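Local structure of aspartate aminotransferase (Rhodobacter sphaeroides, 3NRA) at residues B[33-44]-B[394-405]; B[132-140]-B[370-378]. The protein probably catalyses the reversible transfer of an amino group from L-aspartate to 2-oxoglutarate, using pyridoxal 5'-phosphate as cofactor. All coordinates share one frame; numbering follows the deposited sequence.

Contact 1. Residues B[33-44]-B[394-405]; sequences RGAPIEGRPVDF and AARRIVTLVERY
Arg404 and Arg33 exchange guanidinium-to-carbonyl bonds at the C-terminal end of helix 388-404. Bent at chi3 (-71°), the Arg404 chain lays its guanidinium so that NH1 forks between two carbonyl oxygens close to the guanidinium plane, Arg33 O at 3.0 Å and Ala35 O at 2.7 Å; Leu401 CD2 packs over the centre of one face. In return the extended Arg33 chain slides past the Tyr405 ring, its CD making an off-centre CH-pi contact, and NH1 reaches Arg404 O at 2.9 Å. Tyr405 OH accepts an almost straight bond from Arg33 N and also bonds Gln361. Midway, Ile37 CD1 meets Leu401 CD2 tip to tip at 3.7 Å, while CG2 of Ile37 lies against Arg397 CD. Arg397 NH2 binds Arg40 O at 2.8 Å from above the carbonyl plane; Gly39, lacking a side chain, lets its backbone lie over one guanidinium face, with Ala394 CA over the opposite one. The small Ala394 lets Val42 CG2 and Phe44 CE2 both approach its CB at 3.7 Å. Two long arginines of the helix thus clasp carbonyls of an irregular segment, which leads into edge strand 42-43 beside the C-terminal helix in the small domain of a fold-type I aminotransferase.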
loop_
_atom_site.group_PDB
_atom_site.type_symbol
_atom_site.label_atom_id
_atom_site.label_comp_id
_atom_site.label_asym_id
_atom_site.label_seq_id
_atom_site.Cartn_x
_atom_site.Cartn_y
_atom_site.Cartn_z
ATOM N N ARG B 33 -13.201 6.445 -39.859
ATOM C CA ARG B 33 -13.828 5.837 -41.035
ATOM C C ARG B 33 -15.029 5.073 -40.599
ATOM O O ARG B 33 -14.949 4.271 -39.667
ATOM C CB ARG B 33 -12.866 4.852 -41.718
ATOM C CG ARG B 33 -11.551 5.439 -42.152
ATOM C CD ARG B 33 -10.685 4.417 -42.835
ATOM N NE ARG B 33 -9.454 5.032 -43.360
ATOM C CZ ARG B 33 -8.547 4.412 -44.136
ATOM N NH1 ARG B 33 -8.683 3.129 -44.480
ATOM N NH2 ARG B 33 -7.495 5.083 -44.567
ATOM N N GLY B 34 -16.156 5.286 -41.280
ATOM C CA GLY B 34 -17.345 4.464 -41.066
ATOM C C GLY B 34 -18.076 4.778 -39.777
ATOM O O GLY B 34 -17.743 5.744 -39.084
ATOM N N ALA B 35 -19.111 3.971 -39.482
ATOM C CA ALA B 35 -19.874 4.067 -38.236
ATOM C C ALA B 35 -19.395 3.012 -37.220
ATOM O O ALA B 35 -18.592 2.125 -37.563
ATOM C CB ALA B 35 -21.406 3.886 -38.529
ATOM N N PRO B 36 -19.881 3.098 -35.958
ATOM C CA PRO B 36 -19.543 2.059 -34.964
ATOM C C PRO B 36 -20.044 0.657 -35.340
ATOM O O PRO B 36 -20.900 0.509 -36.209
ATOM C CB PRO B 36 -20.248 2.554 -33.679
ATOM C CG PRO B 36 -20.335 4.044 -33.835
ATOM C CD PRO B 36 -20.604 4.241 -35.334
ATOM N N ILE B 37 -19.473 -0.351 -34.703
ATOM C CA ILE B 37 -19.915 -1.738 -34.852
ATOM C C ILE B 37 -20.631 -2.163 -33.545
ATOM O O ILE B 37 -20.017 -2.183 -32.478
ATOM C CB ILE B 37 -18.704 -2.670 -35.102
ATOM C CG1 ILE B 37 -17.903 -2.236 -36.340
ATOM C CG2 ILE B 37 -19.140 -4.106 -35.302
ATOM C CD1 ILE B 37 -16.538 -2.965 -36.406
ATOM N N GLU B 38 -21.929 -2.467 -33.653
ATOM C CA GLU B 38 -22.748 -2.823 -32.483
ATOM C C GLU B 38 -22.210 -4.097 -31.807
ATOM O O GLU B 38 -21.617 -4.927 -32.436
ATOM C CB GLU B 38 -24.239 -2.990 -32.884
ATOM C CG GLU B 38 -24.924 -1.671 -33.451
ATOM C CD GLU B 38 -26.426 -1.863 -33.839
ATOM O OE1 GLU B 38 -27.136 -2.694 -33.211
ATOM O OE2 GLU B 38 -26.886 -1.154 -34.752
ATOM N N GLY B 39 -22.402 -4.194 -30.483
ATOM C CA GLY B 39 -22.016 -5.397 -29.709
ATOM C C GLY B 39 -21.731 -5.057 -28.251
ATOM O O GLY B 39 -21.586 -3.888 -27.906
ATOM N N ARG B 40 -21.657 -6.072 -27.391
ATOM C CA ARG B 40 -21.436 -5.840 -25.958
ATOM C C ARG B 40 -20.013 -5.312 -25.731
ATOM O O ARG B 40 -19.071 -5.916 -26.194
ATOM C CB ARG B 40 -21.645 -7.125 -25.151
ATOM C CG ARG B 40 -21.550 -6.929 -23.614
ATOM C CD ARG B 40 -21.794 -8.275 -22.834
ATOM N NE ARG B 40 -23.138 -8.836 -23.082
ATOM C CZ ARG B 40 -24.262 -8.518 -22.407
ATOM N NH1 ARG B 40 -24.253 -7.627 -21.394
ATOM N NH2 ARG B 40 -25.417 -9.098 -22.750
ATOM N N PRO B 41 -19.871 -4.158 -25.036
ATOM C CA PRO B 41 -18.539 -3.649 -24.731
ATOM C C PRO B 41 -17.722 -4.632 -23.911
ATOM O O PRO B 41 -18.264 -5.286 -23.029
ATOM C CB PRO B 41 -18.819 -2.397 -23.882
ATOM C CG PRO B 41 -20.198 -2.026 -24.173
ATOM C CD PRO B 41 -20.929 -3.223 -24.619
ATOM N N VAL B 42 -16.432 -4.717 -24.191
ATOM C CA VAL B 42 -15.524 -5.516 -23.391
ATOM C C VAL B 42 -14.349 -4.660 -23.053
ATOM O O VAL B 42 -13.746 -4.040 -23.928
ATOM C CB VAL B 42 -15.061 -6.784 -24.135
ATOM C CG1 VAL B 42 -14.076 -7.572 -23.285
ATOM C CG2 VAL B 42 -16.289 -7.684 -24.498
ATOM N N ASP B 43 -14.047 -4.581 -21.768
ATOM C CA ASP B 43 -12.847 -3.904 -21.282
ATOM C C ASP B 43 -11.751 -4.954 -21.052
ATOM O O ASP B 43 -11.736 -5.628 -20.022
ATOM C CB ASP B 43 -13.177 -3.172 -19.975
ATOM C CG ASP B 43 -11.989 -2.394 -19.414
ATOM O OD1 ASP B 43 -10.839 -2.543 -19.919
ATOM O OD2 ASP B 43 -12.206 -1.664 -18.448
ATOM N N PHE B 44 -10.840 -5.086 -22.019
ATOM C CA PHE B 44 -9.735 -6.062 -21.932
ATOM C C PHE B 44 -8.541 -5.512 -21.127
ATOM O O PHE B 44 -7.467 -6.154 -21.099
ATOM C CB PHE B 44 -9.205 -6.440 -23.337
ATOM C CG PHE B 44 -10.129 -7.262 -24.157
ATOM C CD1 PHE B 44 -10.340 -8.606 -23.858
ATOM C CD2 PHE B 44 -10.688 -6.749 -25.323
ATOM C CE1 PHE B 44 -11.114 -9.389 -24.659
ATOM C CE2 PHE B 44 -11.513 -7.542 -26.112
ATOM C CZ PHE B 44 -11.707 -8.871 -25.778
ATOM N N ALA B 394 -16.016 -9.389 -29.339
ATOM C CA ALA B 394 -15.166 -8.188 -29.281
ATOM C C ALA B 394 -13.927 -8.330 -30.182
ATOM O O ALA B 394 -13.592 -7.428 -30.912
ATOM C CB ALA B 394 -14.739 -7.883 -27.810
ATOM N N ALA B 395 -13.279 -9.475 -30.116
ATOM C CA ALA B 395 -12.112 -9.753 -30.941
ATOM C C ALA B 395 -12.433 -9.655 -32.430
ATOM O O ALA B 395 -11.614 -9.146 -33.202
ATOM C CB ALA B 395 -11.539 -11.133 -30.613
ATOM N N ARG B 396 -13.611 -10.140 -32.835
ATOM C CA ARG B 396 -14.016 -10.042 -34.233
ATOM C C ARG B 396 -14.256 -8.600 -34.665
ATOM O O ARG B 396 -13.948 -8.232 -35.801
ATOM C CB ARG B 396 -15.242 -10.901 -34.497
ATOM C CG ARG B 396 -14.910 -12.383 -34.411
ATOM C CD ARG B 396 -15.952 -13.262 -34.986
ATOM N NE ARG B 396 -16.300 -12.917 -36.365
ATOM C CZ ARG B 396 -17.209 -13.570 -37.077
ATOM N NH1 ARG B 396 -17.823 -14.649 -36.563
ATOM N NH2 ARG B 396 -17.489 -13.170 -38.310
ATOM N N ARG B 397 -14.750 -7.755 -33.729
ATOM C CA ARG B 397 -14.868 -6.318 -33.997
ATOM C C ARG B 397 -13.471 -5.668 -34.158
ATOM O O ARG B 397 -13.290 -4.767 -35.000
ATOM C CB ARG B 397 -15.685 -5.594 -32.888
ATOM C CG ARG B 397 -17.127 -6.094 -32.725
ATOM C CD ARG B 397 -18.032 -5.067 -32.028
ATOM N NE ARG B 397 -17.640 -4.813 -30.646
ATOM C CZ ARG B 397 -17.904 -5.622 -29.611
ATOM N NH1 ARG B 397 -18.579 -6.786 -29.774
ATOM N NH2 ARG B 397 -17.494 -5.276 -28.389
ATOM N N ILE B 398 -12.490 -6.113 -33.370
ATOM C CA ILE B 398 -11.128 -5.558 -33.483
ATOM C C ILE B 398 -10.586 -5.791 -34.881
ATOM O O ILE B 398 -10.082 -4.853 -35.527
ATOM C CB ILE B 398 -10.122 -6.183 -32.482
ATOM C CG1 ILE B 398 -10.505 -5.845 -31.036
ATOM C CG2 ILE B 398 -8.662 -5.653 -32.777
ATOM C CD1 ILE B 398 -9.485 -6.378 -29.943
ATOM N N VAL B 399 -10.690 -7.037 -35.360
ATOM C CA VAL B 399 -10.087 -7.396 -36.652
ATOM C C VAL B 399 -10.826 -6.742 -37.824
ATOM O O VAL B 399 -10.177 -6.254 -38.739
ATOM C CB VAL B 399 -9.940 -8.922 -36.863
ATOM C CG1 VAL B 399 -9.079 -9.552 -35.732
ATOM C CG2 VAL B 399 -11.259 -9.582 -36.980
ATOM N N THR B 400 -12.174 -6.654 -37.742
ATOM C CA THR B 400 -12.989 -5.856 -38.691
ATOM C C THR B 400 -12.450 -4.397 -38.812
ATOM O O THR B 400 -12.244 -3.891 -39.931
ATOM C CB THR B 400 -14.469 -5.808 -38.266
ATOM O OG1 THR B 400 -14.998 -7.126 -38.216
ATOM C CG2 THR B 400 -15.309 -4.960 -39.250
ATOM N N LEU B 401 -12.158 -3.772 -37.669
ATOM C CA LEU B 401 -11.594 -2.414 -37.662
ATOM C C LEU B 401 -10.151 -2.370 -38.116
ATOM O O LEU B 401 -9.755 -1.416 -38.795
ATOM C CB LEU B 401 -11.745 -1.738 -36.293
ATOM C CG LEU B 401 -13.187 -1.296 -35.965
ATOM C CD1 LEU B 401 -13.258 -0.455 -34.713
ATOM C CD2 LEU B 401 -13.825 -0.553 -37.127
ATOM N N VAL B 402 -9.365 -3.394 -37.786
ATOM C CA VAL B 402 -8.031 -3.520 -38.389
ATOM C C VAL B 402 -8.122 -3.553 -39.939
ATOM O O VAL B 402 -7.350 -2.889 -40.615
ATOM C CB VAL B 402 -7.264 -4.731 -37.832
ATOM C CG1 VAL B 402 -6.010 -5.035 -38.685
ATOM C CG2 VAL B 402 -6.878 -4.463 -36.389
ATOM N N GLU B 403 -9.120 -4.255 -40.476
ATOM C CA GLU B 403 -9.324 -4.288 -41.932
ATOM C C GLU B 403 -9.758 -2.929 -42.454
ATOM O O GLU B 403 -9.245 -2.461 -43.477
ATOM C CB GLU B 403 -10.333 -5.375 -42.326
ATOM C CG GLU B 403 -9.831 -6.839 -41.969
ATOM C CD GLU B 403 -10.954 -7.909 -41.928
ATOM O OE1 GLU B 403 -12.128 -7.605 -42.300
ATOM O OE2 GLU B 403 -10.639 -9.068 -41.548
ATOM N N ARG B 404 -10.657 -2.264 -41.726
ATOM C CA ARG B 404 -11.194 -0.960 -42.161
ATOM C C ARG B 404 -10.100 0.118 -42.237
ATOM O O ARG B 404 -10.160 0.999 -43.100
ATOM C CB ARG B 404 -12.330 -0.491 -41.224
ATOM C CG ARG B 404 -13.203 0.630 -41.820
ATOM C CD ARG B 404 -14.156 1.214 -40.798
ATOM N NE ARG B 404 -15.214 0.278 -40.463
ATOM C CZ ARG B 404 -16.234 0.538 -39.637
ATOM N NH1 ARG B 404 -16.361 1.732 -39.064
ATOM N NH2 ARG B 404 -17.133 -0.412 -39.373
ATOM N N TYR B 405 -9.104 0.033 -41.339
ATOM C CA TYR B 405 -8.036 1.066 -41.222
ATOM C C TYR B 405 -6.693 0.618 -41.794
ATOM O O TYR B 405 -5.704 1.322 -41.660
ATOM C CB TYR B 405 -7.845 1.469 -39.756
ATOM C CG TYR B 405 -8.949 2.318 -39.242
ATOM C CD1 TYR B 405 -8.926 3.705 -39.419
ATOM C CD2 TYR B 405 -10.043 1.758 -38.641
ATOM C CE1 TYR B 405 -9.957 4.487 -38.984
ATOM C CE2 TYR B 405 -11.083 2.534 -38.195
ATOM C CZ TYR B 405 -11.048 3.899 -38.382
ATOM O OH TYR B 405 -12.082 4.671 -37.914
HETATM O O HOH W 1 -20.160 -0.418 -38.827
HETATM O O HOH W 2 -20.121 -7.836 -31.861
HETATM O O HOH W 3 -18.755 -8.362 -27.337
#

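Contact 2. Residues B[132-140]-B[370-378]; sequences VQPDYFANR and TEFSPHTAD
The two backbones come closest at Pro134 and Phe372, with CA atoms 4.8 Å apart, and one hydrogen bond joins them, from Asp135 N to Phe372 O at 3.2 Å. The same carbonyl also meets Pro134 CA in a CA-H...O contact and accepts from a water that links it to Val132 O. The peptide bond before Pro134 is cis, a geometry that proline accommodates most easily; the proline's CB rests on Phe372 CB at 3.8 Å, and its side chain crosses that of Thr376 at about a right angle, CG2 touching the ring. Phe372 turns the edge of its ring to Asp135 O, which lies in the ring plane 3.4 Å from CD1. Gln133, extended beyond CG, passes its CB by Ser373 OG at 3.7 Å and sets its amide NE2 against Pro374 CD. Its OE1 lies at the edge of the His375 ring, the two planes 79° apart, and a water bridges Gln133 OE1 to His375 NE2. Ser373, with OG anti to its own N (chi1 164°), accepts from His375 N at 3.1 Å in an ST turn; a short hydroxyl suits this tight bend. The join combines one direct hydrogen bond with CA-H...O contacts, van der Waals packing and two bridging waters, and Phe372 O, taking a peptide N-H, a CA-H and a water, is well supplied with donors.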
loop_
_atom_site.group_PDB
_atom_site.type_symbol
_atom_site.label_atom_id
_atom_site.label_comp_id
_atom_site.label_asym_id
_atom_site.label_seq_id
_atom_site.Cartn_x
_atom_site.Cartn_y
_atom_site.Cartn_z
ATOM N N VAL B 132 13.537 -6.208 -18.624
ATOM C CA VAL B 132 13.149 -6.785 -19.904
ATOM C C VAL B 132 12.208 -5.826 -20.665
ATOM O O VAL B 132 11.416 -5.121 -20.059
ATOM C CB VAL B 132 12.429 -8.143 -19.696
ATOM C CG1 VAL B 132 12.004 -8.774 -21.071
ATOM C CG2 VAL B 132 13.333 -9.118 -18.896
ATOM N N GLN B 133 12.341 -5.799 -21.986
ATOM C CA GLN B 133 11.445 -5.069 -22.877
ATOM C C GLN B 133 10.900 -6.040 -23.939
ATOM O O GLN B 133 11.672 -6.670 -24.643
ATOM C CB GLN B 133 12.212 -3.926 -23.566
ATOM C CG GLN B 133 12.753 -2.889 -22.612
ATOM C CD GLN B 133 13.314 -1.693 -23.319
ATOM O OE1 GLN B 133 14.018 -1.825 -24.303
ATOM N NE2 GLN B 133 13.014 -0.508 -22.809
ATOM N N PRO B 134 9.578 -6.216 -24.018
ATOM C CA PRO B 134 8.518 -5.685 -23.191
ATOM C C PRO B 134 8.394 -6.391 -21.853
ATOM O O PRO B 134 8.710 -7.599 -21.742
ATOM C CB PRO B 134 7.290 -5.937 -24.035
ATOM C CG PRO B 134 7.633 -7.180 -24.771
ATOM C CD PRO B 134 9.027 -6.989 -25.146
ATOM N N ASP B 135 7.935 -5.652 -20.829
ATOM C CA ASP B 135 7.581 -6.254 -19.565
ATOM C C ASP B 135 6.602 -5.326 -18.782
ATOM O O ASP B 135 6.121 -4.304 -19.294
ATOM C CB ASP B 135 8.865 -6.553 -18.747
ATOM C CG ASP B 135 8.734 -7.792 -17.836
ATOM O OD1 ASP B 135 7.638 -8.023 -17.299
ATOM O OD2 ASP B 135 9.754 -8.489 -17.598
ATOM N N TYR B 136 6.288 -5.727 -17.572
ATOM C CA TYR B 136 5.220 -5.139 -16.785
ATOM C C TYR B 136 5.393 -3.615 -16.656
ATOM O O TYR B 136 6.522 -3.115 -16.504
ATOM C CB TYR B 136 5.232 -5.815 -15.404
ATOM C CG TYR B 136 4.178 -5.371 -14.454
ATOM C CD1 TYR B 136 2.838 -5.717 -14.656
ATOM C CD2 TYR B 136 4.508 -4.706 -13.279
ATOM C CE1 TYR B 136 1.857 -5.347 -13.755
ATOM C CE2 TYR B 136 3.541 -4.336 -12.386
ATOM C CZ TYR B 136 2.201 -4.681 -12.630
ATOM O OH TYR B 136 1.218 -4.321 -11.741
ATOM N N PHE B 137 4.269 -2.893 -16.734
ATOM C CA PHE B 137 4.254 -1.399 -16.810
ATOM C C PHE B 137 5.023 -0.735 -15.668
ATOM O O PHE B 137 5.694 0.285 -15.864
ATOM C CB PHE B 137 2.786 -0.849 -16.886
ATOM C CG PHE B 137 2.171 -0.535 -15.528
ATOM C CD1 PHE B 137 1.650 -1.541 -14.734
ATOM C CD2 PHE B 137 2.179 0.777 -15.022
ATOM C CE1 PHE B 137 1.167 -1.264 -13.430
ATOM C CE2 PHE B 137 1.675 1.054 -13.749
ATOM C CZ PHE B 137 1.168 0.024 -12.956
ATOM N N ALA B 138 4.966 -1.336 -14.483
ATOM C CA ALA B 138 5.583 -0.726 -13.285
ATOM C C ALA B 138 7.130 -0.853 -13.237
ATOM O O ALA B 138 7.770 -0.115 -12.529
ATOM C CB ALA B 138 4.948 -1.306 -11.992
ATOM N N ASN B 139 7.699 -1.787 -13.994
ATOM C CA ASN B 139 9.110 -2.179 -13.814
ATOM C C ASN B 139 10.089 -1.030 -14.096
ATOM O O ASN B 139 10.862 -0.648 -13.225
ATOM C CB ASN B 139 9.450 -3.426 -14.672
ATOM C CG ASN B 139 8.757 -4.701 -14.164
ATOM O OD1 ASN B 139 7.948 -4.642 -13.260
ATOM N ND2 ASN B 139 9.101 -5.867 -14.754
ATOM N N ARG B 140 9.998 -0.450 -15.289
ATOM C CA ARG B 140 10.771 0.749 -15.633
ATOM C C ARG B 140 10.520 1.907 -14.657
ATOM O O ARG B 140 11.479 2.584 -14.206
ATOM C CB ARG B 140 10.444 1.211 -17.054
ATOM C CG ARG B 140 11.340 2.375 -17.529
ATOM C CD ARG B 140 11.064 2.810 -18.943
ATOM N NE ARG B 140 12.141 3.689 -19.402
ATOM C CZ ARG B 140 12.222 4.265 -20.607
ATOM N NH1 ARG B 140 11.267 4.093 -21.525
ATOM N NH2 ARG B 140 13.287 5.019 -20.899
ATOM N N THR B 370 2.870 0.613 -25.929
ATOM C CA THR B 370 3.906 1.498 -25.365
ATOM C C THR B 370 3.994 1.458 -23.811
ATOM O O THR B 370 4.990 1.872 -23.256
ATOM C CB THR B 370 3.730 2.972 -25.832
ATOM O OG1 THR B 370 2.407 3.398 -25.582
ATOM C CG2 THR B 370 4.036 3.120 -27.318
ATOM N N GLU B 371 2.972 0.934 -23.118
ATOM C CA GLU B 371 3.068 0.736 -21.647
ATOM C C GLU B 371 4.184 -0.236 -21.242
ATOM O O GLU B 371 4.696 -0.165 -20.113
ATOM C CB GLU B 371 1.733 0.246 -21.056
ATOM C CG GLU B 371 0.635 1.334 -20.918
ATOM C CD GLU B 371 1.096 2.550 -20.098
ATOM O OE1 GLU B 371 1.345 2.409 -18.880
ATOM O OE2 GLU B 371 1.223 3.643 -20.688
ATOM N N PHE B 372 4.561 -1.134 -22.155
ATOM C CA PHE B 372 5.475 -2.244 -21.850
ATOM C C PHE B 372 6.850 -2.083 -22.433
ATOM O O PHE B 372 7.794 -2.690 -21.946
ATOM C CB PHE B 372 4.862 -3.541 -22.325
ATOM C CG PHE B 372 3.414 -3.664 -21.968
ATOM C CD1 PHE B 372 3.035 -3.959 -20.672
ATOM C CD2 PHE B 372 2.436 -3.382 -22.892
ATOM C CE1 PHE B 372 1.700 -4.007 -20.312
ATOM C CE2 PHE B 372 1.089 -3.424 -22.529
ATOM C CZ PHE B 372 0.726 -3.740 -21.255
ATOM N N SER B 373 6.967 -1.281 -23.481
ATOM C CA SER B 373 8.254 -0.960 -24.067
ATOM C C SER B 373 8.027 0.130 -25.089
ATOM O O SER B 373 7.004 0.114 -25.769
ATOM C CB SER B 373 8.823 -2.202 -24.766
ATOM O OG SER B 373 9.865 -1.885 -25.642
ATOM N N PRO B 374 9.006 1.026 -25.279
ATOM C CA PRO B 374 8.887 2.020 -26.348
ATOM C C PRO B 374 8.922 1.413 -27.754
ATOM O O PRO B 374 8.539 2.060 -28.696
ATOM C CB PRO B 374 10.115 2.900 -26.129
ATOM C CG PRO B 374 11.087 2.021 -25.443
ATOM C CD PRO B 374 10.308 1.112 -24.599
ATOM N N HIS B 375 9.353 0.161 -27.858
ATOM C CA HIS B 375 9.556 -0.505 -29.120
ATOM C C HIS B 375 8.458 -1.520 -29.454
ATOM O O HIS B 375 8.600 -2.259 -30.394
ATOM C CB HIS B 375 10.892 -1.230 -29.075
ATOM C CG HIS B 375 12.010 -0.374 -28.623
ATOM N ND1 HIS B 375 12.321 0.815 -29.235
ATOM C CD2 HIS B 375 12.874 -0.503 -27.586
ATOM C CE1 HIS B 375 13.353 1.364 -28.624
ATOM N NE2 HIS B 375 13.704 0.591 -27.614
ATOM N N THR B 376 7.385 -1.558 -28.664
ATOM C CA THR B 376 6.234 -2.406 -28.949
ATOM C C THR B 376 4.998 -1.522 -29.139
ATOM O O THR B 376 3.891 -1.849 -28.648
ATOM C CB THR B 376 5.975 -3.451 -27.812
ATOM O OG1 THR B 376 5.844 -2.785 -26.552
ATOM C CG2 THR B 376 7.105 -4.495 -27.743
ATOM N N ALA B 377 5.176 -0.423 -29.875
ATOM C CA ALA B 377 4.128 0.580 -30.037
ATOM C C ALA B 377 2.964 0.080 -30.903
ATOM O O ALA B 377 1.826 0.464 -30.684
ATOM C CB ALA B 377 4.715 1.885 -30.638
ATOM N N ASP B 378 3.254 -0.803 -31.855
ATOM C CA ASP B 378 2.199 -1.313 -32.762
ATOM C C ASP B 378 1.529 -2.590 -32.262
ATOM O O ASP B 378 0.718 -3.167 -32.963
ATOM C CB ASP B 378 2.701 -1.453 -34.240
ATOM C CG ASP B 378 3.884 -2.405 -34.398
ATOM O OD1 ASP B 378 4.399 -2.961 -33.387
ATOM O OD2 ASP B 378 4.325 -2.570 -35.560
HETATM O O HOH W 4 9.836 -2.679 -19.984
HETATM O O HOH W 5 15.268 0.313 -25.342
#

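How the contacts relate
From the N terminus, residues 33-44 run along the outside of the last helix and enter strand 42-43, at one edge of the four-stranded sheet. The chain then builds the seven-stranded sheet, where strand 128-133 leads through residues 132-140 into helix 137-145, and later returns through strand 364-368 to the loop 370-378. Contact 2 closes there, nested inside the much longer loop that contact 1 completes at helix 388-404. Contact 1 therefore ties an early segment, residues 33-44, to the C-terminal helix beside the smaller sheet, whereas contact 2 joins the larger sheet to the loop between strands 364-368 and 380-383. Their centres lie about 25 Å apart and they do not touch.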